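Local structure of peroxiredoxin (Clostridioides difficile, 6TSB) at residues R219-N224 with S228-P233. The protein hydrolyses chitin through its glycoside hydrolase family 18 domain, the part present here, and probably also reduces peroxides through a separate peroxiredoxin domain. Residues are numbered along the deposited sequence; the frame is centred on the assembly and turned at random.
Sequences RKHQAN and SDLSLP
K220 lies along the turn formed by 228-233 and meets it with CB, CG, CD and NZ. K220 CB sits 3.1 Å from L230 O. K220 CG meets the methyl CD2 of L232 at 4.1 Å, and K220 CD passes 3.9 Å from L230 O. The aliphatic chain bends at chi2, chi3 and chi4, which brings NZ to the turn. K220 NZ then hydrogen-bonds two backbone carbonyls, D229 O and S231 O, each at 3.1 Å. It lies well above the S231 carbonyl plane, 66° out of it, but is tilted only 31° from that of D229. These bonds hold the ammonium group to the main chain, while the D229 carboxylate is not in contact with it.

L230 O has a second role. It accepts a hydrogen bond from H221 N at 2.7 Å and lies over one face of the H221 imidazole. H221 NE2 packs 3.3 Å from L230 CB and hydrogen-bonds D290 of the second subunit. S228 OG, at the ring edge, binds the same carboxylate and accepts from L230 N, making an ST turn. At the other end, N224 OD1 approaches S231 CB at 3.1 Å. A water ties the segments together here: it donates to H221 O and N224 OD1 and accepts from L232 N. N224 ND2 is bound to F226 O and Y235 O.

Both segments belong to the long loop between strand 201-204 and helix 237-246, a beta-alpha connection of the family 18 TIM barrel, folded back on itself here at the interface with the second subunit.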
# COMPACT_ATOMS: atom_id res chain seq x y z
N ARG A 219 -9.51 9.31 -17.72
CA ARG A 219 -8.95 8.30 -16.78
C ARG A 219 -7.60 8.79 -16.25
O ARG A 219 -6.60 8.04 -16.32
CB ARG A 219 -8.80 6.93 -17.47
CG ARG A 219 -10.12 6.22 -17.74
CD ARG A 219 -9.92 4.94 -18.53
NE ARG A 219 -9.84 5.21 -19.96
CZ ARG A 219 -10.54 4.60 -20.91
NH1 ARG A 219 -10.39 4.95 -22.18
NH2 ARG A 219 -11.37 3.62 -20.60
N LYS A 220 -7.57 10.01 -15.73
CA LYS A 220 -6.35 10.64 -15.16
C LYS A 220 -6.68 11.03 -13.72
O LYS A 220 -7.86 10.82 -13.32
CB LYS A 220 -5.94 11.85 -16.01
CG LYS A 220 -5.91 11.64 -17.52
CD LYS A 220 -4.91 10.62 -18.01
CE LYS A 220 -4.09 11.09 -19.20
NZ LYS A 220 -2.79 11.65 -18.76
N HIS A 221 -5.71 11.59 -12.98
CA HIS A 221 -5.91 12.13 -11.61
C HIS A 221 -6.73 13.42 -11.65
O HIS A 221 -6.55 14.24 -12.60
CB HIS A 221 -4.59 12.44 -10.91
CG HIS A 221 -3.65 11.30 -10.90
ND1 HIS A 221 -4.00 10.07 -10.38
CD2 HIS A 221 -2.37 11.19 -11.33
CE1 HIS A 221 -2.98 9.26 -10.49
NE2 HIS A 221 -1.96 9.92 -11.06
N GLN A 222 -7.58 13.58 -10.63
CA GLN A 222 -8.49 14.74 -10.41
C GLN A 222 -7.79 15.78 -9.53
O GLN A 222 -8.20 16.95 -9.64
CB GLN A 222 -9.82 14.28 -9.80
CG GLN A 222 -9.75 13.95 -8.30
CD GLN A 222 -11.04 14.28 -7.57
OE1 GLN A 222 -11.71 15.26 -7.86
NE2 GLN A 222 -11.39 13.48 -6.57
N ALA A 223 -6.81 15.39 -8.69
CA ALA A 223 -6.19 16.23 -7.64
C ALA A 223 -4.68 15.91 -7.45
O ALA A 223 -4.16 16.02 -6.30
CB ALA A 223 -6.95 16.07 -6.35
N ASN A 224 -3.96 15.62 -8.53
CA ASN A 224 -2.50 15.33 -8.50
C ASN A 224 -1.78 16.51 -7.83
O ASN A 224 -2.04 17.66 -8.21
CB ASN A 224 -1.97 14.98 -9.89
CG ASN A 224 -2.27 16.01 -10.95
OD1 ASN A 224 -3.34 16.00 -11.58
ND2 ASN A 224 -1.28 16.85 -11.23
N SER A 228 2.65 14.14 -13.55
CA SER A 228 3.01 12.72 -13.85
C SER A 228 2.44 12.33 -15.23
O SER A 228 1.84 13.20 -15.91
CB SER A 228 2.50 11.79 -12.78
OG SER A 228 1.20 11.31 -13.11
N ASP A 229 2.56 11.04 -15.59
CA ASP A 229 1.99 10.43 -16.82
C ASP A 229 0.46 10.34 -16.73
O ASP A 229 -0.19 10.25 -17.79
CB ASP A 229 2.50 9.00 -17.06
CG ASP A 229 3.52 8.86 -18.18
OD1 ASP A 229 3.96 9.91 -18.72
OD2 ASP A 229 3.85 7.70 -18.52
N LEU A 230 -0.08 10.32 -15.52
CA LEU A 230 -1.51 10.02 -15.27
C LEU A 230 -2.29 11.28 -14.88
O LEU A 230 -3.42 11.14 -14.41
CB LEU A 230 -1.56 8.95 -14.17
CG LEU A 230 -0.89 7.63 -14.55
CD1 LEU A 230 -0.77 6.72 -13.33
CD2 LEU A 230 -1.66 6.95 -15.68
N SER A 231 -1.72 12.47 -15.08
CA SER A 231 -2.42 13.76 -14.87
C SER A 231 -2.61 14.47 -16.21
O SER A 231 -1.85 14.17 -17.16
CB SER A 231 -1.70 14.64 -13.90
OG SER A 231 -0.32 14.61 -14.17
N LEU A 232 -3.60 15.36 -16.27
CA LEU A 232 -3.84 16.26 -17.43
C LEU A 232 -2.64 17.18 -17.62
O LEU A 232 -2.17 17.76 -16.65
CB LEU A 232 -5.12 17.06 -17.17
CG LEU A 232 -6.41 16.25 -17.25
CD1 LEU A 232 -7.61 17.13 -16.94
CD2 LEU A 232 -6.55 15.59 -18.61
N PRO A 233 -2.09 17.33 -18.85
CA PRO A 233 -1.04 18.32 -19.08
C PRO A 233 -1.56 19.70 -18.63
O PRO A 233 -2.66 20.10 -19.07
CB PRO A 233 -0.70 18.23 -20.59
CG PRO A 233 -1.79 17.35 -21.20
CD PRO A 233 -2.44 16.57 -20.07
O HOH W 1 -4.64 15.82 -13.85